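Local atomic coordinates of PKS (Streptomyces albus, PDB entry 4OQJ), a protein that probably catalyses decarboxylative carbon-carbon bond formation between acyl and carrier-bound extender units as a ketosynthase of oxazolomycin biosynthesis. Residues V18-C30 against D274-A286. Residues are numbered along the deposited sequence; the frame is centred on the assembly and turned at random.
Sequences VRDSDIAVIGLAC and DGDTVHAVIKGTA
Val25 O is gripped twice by His279: the backbone N of His279 donates a straight bond of 2.8 Å, approaching almost head-on to the carbonyl, and its ND1 adds a weak one of 3.4 Å. With CG beside its own backbone N (chi1 -68°), the imidazole turns its edge to Val25 O, which lies in the ring plane, and CE1 also reaches Ile26 O. From here the strands run antiparallel: Val25 N donates to Ala280 O, and Ile23 and Ile282 form a hydrogen-bonded pair, Ile23 N to Ile282 O at 3.0 Å. On one face CD1 of Ile282 touches CG2 of Val25 at 4.0 Å, and Leu265 of strand 259-267 packs against both. Ala24, paired with Val281 on the opposite face, also touches CG1 of Val278 from the preceding loop, with Ala271 of helix 268-274 over Ala24. At the far end Lys283, bent at chi2 and chi3, curls back so that NZ donates to Asp22 OD2 (3.2 Å) from the syn side, 27° out of the carboxylate plane, within a salt bridge. Asp22 OD1 lies 3.4 Å from Arg19 NH1 but well out of the guanidinium plane, so this salt bridge is one of charge alone. The contact thus joins strand 23-31 to strand 280-289 in the core of the thiolase-like ketosynthase fold. The Asp22 carboxylate faces both cations in one salt-bridge network, which would probably favour its anionic form.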
ATOM      1  N   VAL A  18     -13.275  -0.334  25.469  1.00 70.89           N
ATOM      2  CA  VAL A  18     -12.842  -0.899  24.191  1.00 67.46           C
ATOM      3  C   VAL A  18     -13.509  -0.158  23.036  1.00 56.59           C
ATOM      4  O   VAL A  18     -14.673  -0.407  22.705  1.00 49.49           O
ATOM      5  CB  VAL A  18     -13.161  -2.420  24.094  1.00 58.70           C
ATOM      6  CG1 VAL A  18     -12.784  -2.982  22.719  1.00 54.15           C
ATOM      7  CG2 VAL A  18     -12.438  -3.189  25.191  1.00 55.47           C
ATOM      8  N   ARG A  19     -12.755   0.756  22.431  1.00 52.11           N
ATOM      9  CA  ARG A  19     -13.240   1.546  21.304  1.00 49.71           C
ATOM     10  C   ARG A  19     -13.340   0.679  20.059  1.00 43.56           C
ATOM     11  O   ARG A  19     -12.551  -0.251  19.883  1.00 37.97           O
ATOM     12  CB  ARG A  19     -12.313   2.726  21.031  1.00 51.25           C
ATOM     13  CG  ARG A  19     -11.947   3.546  22.251  1.00 57.32           C
ATOM     14  CD  ARG A  19     -10.737   4.402  21.955  1.00 66.77           C
ATOM     15  NE  ARG A  19     -10.940   5.217  20.762  1.00 73.65           N
ATOM     16  CZ  ARG A  19      -9.958   5.780  20.065  1.00 75.43           C
ATOM     17  NH1 ARG A  19      -8.695   5.606  20.436  1.00 79.69           N
ATOM     18  NH2 ARG A  19     -10.238   6.506  18.992  1.00 69.93           N
ATOM     19  N   ASP A  20     -14.307   0.992  19.203  1.00 41.12           N
ATOM     20  CA  ASP A  20     -14.522   0.243  17.970  1.00 44.13           C
ATOM     21  C   ASP A  20     -13.255   0.151  17.121  1.00 35.51           C
ATOM     22  O   ASP A  20     -12.974  -0.880  16.504  1.00 38.69           O
ATOM     23  CB  ASP A  20     -15.640   0.894  17.149  1.00 59.79           C
ATOM     24  CG  ASP A  20     -17.022   0.555  17.668  1.00 77.53           C
ATOM     25  OD1 ASP A  20     -17.126   0.068  18.815  1.00 85.62           O
ATOM     26  OD2 ASP A  20     -18.006   0.780  16.931  1.00 82.76           O
ATOM     27  N   SER A  21     -12.491   1.234  17.101  1.00 28.16           N
ATOM     28  CA  SER A  21     -11.337   1.343  16.214  1.00 28.68           C
ATOM     29  C   SER A  21     -10.026   0.839  16.821  1.00 26.43           C
ATOM     30  O   SER A  21      -9.011   0.806  16.133  1.00 28.52           O
ATOM     31  CB  SER A  21     -11.163   2.799  15.785  1.00 30.38           C
ATOM     32  OG  SER A  21     -10.884   3.617  16.908  1.00 36.44           O
ATOM     33  N   ASP A  22     -10.028   0.454  18.096  1.00 21.38           N
ATOM     34  CA  ASP A  22      -8.799  -0.036  18.717  1.00 18.24           C
ATOM     35  C   ASP A  22      -8.395  -1.355  18.073  1.00 16.78           C
ATOM     36  O   ASP A  22      -9.236  -2.229  17.859  1.00 15.86           O
ATOM     37  CB  ASP A  22      -8.969  -0.218  20.228  1.00 23.83           C
ATOM     38  CG  ASP A  22      -8.971   1.102  20.994  1.00 33.34           C
ATOM     39  OD1 ASP A  22      -8.629   2.157  20.415  1.00 31.19           O
ATOM     40  OD2 ASP A  22      -9.312   1.075  22.195  1.00 39.31           O
ATOM     41  N   ILE A  23      -7.106  -1.493  17.771  1.00 16.39           N
ATOM     42  CA  ILE A  23      -6.563  -2.700  17.151  1.00 14.80           C
ATOM     43  C   ILE A  23      -5.638  -3.441  18.110  1.00 14.83           C
ATOM     44  O   ILE A  23      -4.660  -2.880  18.590  1.00 16.30           O
ATOM     45  CB  ILE A  23      -5.751  -2.382  15.870  1.00 17.07           C
ATOM     46  CG1 ILE A  23      -6.587  -1.630  14.824  1.00 21.58           C
ATOM     47  CG2 ILE A  23      -5.176  -3.650  15.265  1.00 14.69           C
ATOM     48  CD1 ILE A  23      -7.780  -2.361  14.313  1.00 23.32           C
ATOM     49  N   ALA A  24      -5.925  -4.714  18.368  1.00 13.84           N
ATOM     50  CA  ALA A  24      -5.033  -5.536  19.175  1.00 13.75           C
ATOM     51  C   ALA A  24      -3.842  -6.054  18.376  1.00 14.05           C
ATOM     52  O   ALA A  24      -3.982  -6.450  17.219  1.00 15.83           O
ATOM     53  CB  ALA A  24      -5.787  -6.706  19.766  1.00 17.24           C
ATOM     54  N   VAL A  25      -2.668  -6.044  18.999  1.00 12.23           N
ATOM     55  CA  VAL A  25      -1.535  -6.815  18.513  1.00 11.48           C
ATOM     56  C   VAL A  25      -1.612  -8.186  19.164  1.00 14.42           C
ATOM     57  O   VAL A  25      -1.411  -8.293  20.373  1.00 17.16           O
ATOM     58  CB  VAL A  25      -0.207  -6.151  18.855  1.00 14.47           C
ATOM     59  CG1 VAL A  25       0.949  -6.971  18.327  1.00 13.41           C
ATOM     60  CG2 VAL A  25      -0.171  -4.732  18.286  1.00 14.08           C
ATOM     61  N   ILE A  26      -1.920  -9.226  18.390  1.00 14.06           N
ATOM     62  CA  ILE A  26      -2.162 -10.538  18.984  1.00 15.20           C
ATOM     63  C   ILE A  26      -1.021 -11.500  18.763  1.00 13.64           C
ATOM     64  O   ILE A  26      -1.044 -12.612  19.276  1.00 13.62           O
ATOM     65  CB  ILE A  26      -3.442 -11.178  18.460  1.00 15.31           C
ATOM     66  CG1 ILE A  26      -3.380 -11.394  16.942  1.00 13.66           C
ATOM     67  CG2 ILE A  26      -4.655 -10.332  18.860  1.00 16.26           C
ATOM     68  CD1 ILE A  26      -4.533 -12.252  16.435  1.00 18.57           C
ATOM     69  N   GLY A  27      -0.016 -11.078  18.014  1.00 13.85           N
ATOM     70  CA  GLY A  27       1.171 -11.885  17.822  1.00 16.51           C
ATOM     71  C   GLY A  27       2.252 -11.029  17.194  1.00 16.14           C
ATOM     72  O   GLY A  27       1.965  -9.945  16.697  1.00 14.14           O
ATOM     73  N   LEU A  28       3.493 -11.499  17.236  1.00 15.20           N
ATOM     74  CA  LEU A  28       4.591 -10.755  16.634  1.00 16.56           C
ATOM     75  C   LEU A  28       5.818 -11.626  16.576  1.00 14.20           C
ATOM     76  O   LEU A  28       5.888 -12.655  17.240  1.00 17.57           O
ATOM     77  CB  LEU A  28       4.887  -9.457  17.398  1.00 21.03           C
ATOM     78  CG  LEU A  28       5.232  -9.500  18.895  1.00 26.63           C
ATOM     79  CD1 LEU A  28       6.651  -9.955  19.136  1.00 35.84           C
ATOM     80  CD2 LEU A  28       5.029  -8.118  19.499  1.00 26.26           C
ATOM     81  N   ALA A  29       6.767 -11.227  15.739  1.00 12.31           N
ATOM     82  CA  ALA A  29       8.004 -11.965  15.576  1.00 13.90           C
ATOM     83  C   ALA A  29       9.078 -11.046  15.017  1.00 12.93           C
ATOM     84  O   ALA A  29       8.782 -10.039  14.375  1.00 12.09           O
ATOM     85  CB  ALA A  29       7.801 -13.161  14.664  1.00 13.50           C
ATOM     86  N   CYS A  30      10.330 -11.405  15.269  1.00 10.80           N
ATOM     87  CA  CYS A  30      11.436 -10.585  14.831  1.00 12.83           C
ATOM     88  C   CYS A  30      12.735 -11.358  14.835  1.00 12.92           C
ATOM     89  O   CYS A  30      13.000 -12.197  15.713  1.00 14.21           O
ATOM     90  CB  CYS A  30      11.566  -9.341  15.722  1.00 11.41           C
ATOM     91  SG  CYS A  30      11.753  -9.728  17.496  1.00 17.63           S
ATOM     92  N   ASP A 274     -12.507 -13.622  21.133  1.00 29.57           N
ATOM     93  CA  ASP A 274     -11.966 -14.917  20.718  1.00 26.51           C
ATOM     94  C   ASP A 274     -11.001 -15.493  21.741  1.00 24.24           C
ATOM     95  O   ASP A 274     -10.584 -16.650  21.626  1.00 25.55           O
ATOM     96  CB  ASP A 274     -11.256 -14.797  19.364  1.00 31.50           C
ATOM     97  CG  ASP A 274     -12.202 -14.423  18.240  1.00 35.09           C
ATOM     98  OD1 ASP A 274     -13.428 -14.545  18.442  1.00 38.75           O
ATOM     99  OD2 ASP A 274     -11.719 -14.014  17.157  1.00 30.66           O
ATOM    100  N   GLY A 275     -10.625 -14.690  22.732  1.00 23.55           N
ATOM    101  CA  GLY A 275      -9.735 -15.159  23.778  1.00 23.61           C
ATOM    102  C   GLY A 275      -8.255 -15.088  23.421  1.00 21.64           C
ATOM    103  O   GLY A 275      -7.448 -15.776  24.050  1.00 21.29           O
ATOM    104  N   ASP A 276      -7.892 -14.266  22.430  1.00 19.53           N
ATOM    105  CA  ASP A 276      -6.491 -14.142  22.029  1.00 20.57           C
ATOM    106  C   ASP A 276      -5.630 -13.450  23.098  1.00 20.59           C
ATOM    107  O   ASP A 276      -6.131 -12.714  23.936  1.00 21.20           O
ATOM    108  CB  ASP A 276      -6.363 -13.359  20.716  1.00 20.89           C
ATOM    109  CG  ASP A 276      -7.156 -13.971  19.582  1.00 19.24           C
ATOM    110  OD1 ASP A 276      -7.324 -15.207  19.546  1.00 18.06           O
ATOM    111  OD2 ASP A 276      -7.620 -13.204  18.721  1.00 20.15           O
ATOM    112  N   THR A 277      -4.325 -13.688  23.063  1.00 20.55           N
ATOM    113  CA  THR A 277      -3.400 -12.879  23.846  1.00 22.62           C
ATOM    114  C   THR A 277      -3.246 -11.498  23.200  1.00 23.10           C
ATOM    115  O   THR A 277      -2.930 -11.396  22.013  1.00 22.56           O
ATOM    116  CB  THR A 277      -2.039 -13.553  23.958  1.00 19.49           C
ATOM    117  OG1 THR A 277      -2.175 -14.750  24.740  1.00 18.51           O
ATOM    118  CG2 THR A 277      -1.028 -12.638  24.645  1.00 26.91           C
ATOM    119  N   VAL A 278      -3.504 -10.441  23.962  1.00 21.66           N
ATOM    120  CA  VAL A 278      -3.287  -9.067  23.480  1.00 18.99           C
ATOM    121  C   VAL A 278      -1.951  -8.566  24.035  1.00 19.67           C
ATOM    122  O   VAL A 278      -1.765  -8.470  25.246  1.00 19.40           O
ATOM    123  CB  VAL A 278      -4.445  -8.137  23.898  1.00 19.32           C
ATOM    124  CG1 VAL A 278      -4.241  -6.720  23.374  1.00 16.62           C
ATOM    125  CG2 VAL A 278      -5.777  -8.694  23.392  1.00 21.87           C
ATOM    126  N   HIS A 279      -1.002  -8.309  23.150  1.00 16.23           N
ATOM    127  CA  HIS A 279       0.330  -7.856  23.552  1.00 18.33           C
ATOM    128  C   HIS A 279       0.351  -6.339  23.778  1.00 19.97           C
ATOM    129  O   HIS A 279       1.098  -5.823  24.613  1.00 20.04           O
ATOM    130  CB  HIS A 279       1.359  -8.249  22.493  1.00 16.27           C
ATOM    131  CG  HIS A 279       1.587  -9.724  22.396  1.00 18.52           C
ATOM    132  ND1 HIS A 279       0.683 -10.577  21.805  1.00 23.90           N
ATOM    133  CD2 HIS A 279       2.601 -10.499  22.849  1.00 24.34           C
ATOM    134  CE1 HIS A 279       1.138 -11.818  21.883  1.00 23.56           C
ATOM    135  NE2 HIS A 279       2.301 -11.794  22.499  1.00 28.34           N
ATOM    136  N   ALA A 280      -0.485  -5.639  23.028  1.00 18.66           N
ATOM    137  CA  ALA A 280      -0.604  -4.187  23.146  1.00 19.62           C
ATOM    138  C   ALA A 280      -1.782  -3.750  22.287  1.00 17.00           C
ATOM    139  O   ALA A 280      -2.290  -4.554  21.498  1.00 17.32           O
ATOM    140  CB  ALA A 280       0.682  -3.503  22.703  1.00 21.73           C
ATOM    141  N   VAL A 281      -2.200  -2.490  22.414  1.00 14.40           N
ATOM    142  CA  VAL A 281      -3.317  -1.953  21.636  1.00 14.25           C
ATOM    143  C   VAL A 281      -2.859  -0.736  20.819  1.00 15.01           C
ATOM    144  O   VAL A 281      -2.283   0.194  21.346  1.00 17.01           O
ATOM    145  CB  VAL A 281      -4.496  -1.549  22.536  1.00 16.95           C
ATOM    146  CG1 VAL A 281      -5.656  -1.009  21.714  1.00 15.31           C
ATOM    147  CG2 VAL A 281      -4.944  -2.732  23.392  1.00 20.99           C
ATOM    148  N   ILE A 282      -3.096  -0.783  19.518  1.00 12.99           N
ATOM    149  CA  ILE A 282      -2.872   0.357  18.638  1.00 13.52           C
ATOM    150  C   ILE A 282      -4.132   1.209  18.671  1.00 16.29           C
ATOM    151  O   ILE A 282      -5.227   0.746  18.321  1.00 17.95           O
ATOM    152  CB  ILE A 282      -2.533  -0.102  17.222  1.00 15.32           C
ATOM    153  CG1 ILE A 282      -1.194  -0.846  17.240  1.00 17.77           C
ATOM    154  CG2 ILE A 282      -2.465   1.088  16.261  1.00 12.85           C
ATOM    155  CD1 ILE A 282      -0.868  -1.551  15.954  1.00 23.72           C
ATOM    156  N   LYS A 283      -3.974   2.432  19.165  1.00 16.52           N
ATOM    157  CA  LYS A 283      -5.081   3.357  19.368  1.00 18.62           C
ATOM    158  C   LYS A 283      -5.323   4.177  18.122  1.00 18.50           C
ATOM    159  O   LYS A 283      -6.444   4.627  17.861  1.00 17.71           O
ATOM    160  CB  LYS A 283      -4.785   4.288  20.546  1.00 19.04           C
ATOM    161  CG  LYS A 283      -4.414   3.581  21.845  1.00 23.79           C
ATOM    162  CD  LYS A 283      -5.626   2.996  22.539  1.00 27.07           C
ATOM    163  CE  LYS A 283      -6.534   4.075  23.133  1.00 35.54           C
ATOM    164  NZ  LYS A 283      -7.780   3.473  23.686  1.00 43.17           N
ATOM    165  N   GLY A 284      -4.259   4.386  17.350  1.00 15.28           N
ATOM    166  CA  GLY A 284      -4.357   5.198  16.156  1.00 16.07           C
ATOM    167  C   GLY A 284      -3.040   5.276  15.408  1.00 15.68           C
ATOM    168  O   GLY A 284      -1.967   4.988  15.959  1.00 14.67           O
ATOM    169  N   THR A 285      -3.130   5.648  14.138  1.00 15.81           N
ATOM    170  CA  THR A 285      -1.965   5.762  13.268  1.00 15.78           C
ATOM    171  C   THR A 285      -2.186   6.909  12.305  1.00 16.36           C
ATOM    172  O   THR A 285      -3.326   7.255  12.014  1.00 14.77           O
ATOM    173  CB  THR A 285      -1.716   4.482  12.446  1.00 15.32           C
ATOM    174  OG1 THR A 285      -2.775   4.314  11.489  1.00 16.37           O
ATOM    175  CG2 THR A 285      -1.642   3.238  13.337  1.00 18.55           C
ATOM    176  N   ALA A 286      -1.101   7.486  11.803  1.00 14.06           N
ATOM    177  CA  ALA A 286      -1.198   8.533  10.802  1.00 13.46           C
ATOM    178  C   ALA A 286      -0.004   8.449   9.872  1.00 12.05           C
ATOM    179  O   ALA A 286       1.085   8.040  10.279  1.00 12.07           O
ATOM    180  CB  ALA A 286      -1.287   9.905  11.458  1.00 16.36           C
TER
HETATM  181  O   HOH W   1      -6.833   1.911  15.978  1.00 39.21           O
HETATM  182  O   HOH W   2      -2.791 -14.544  20.478  1.00 13.79           O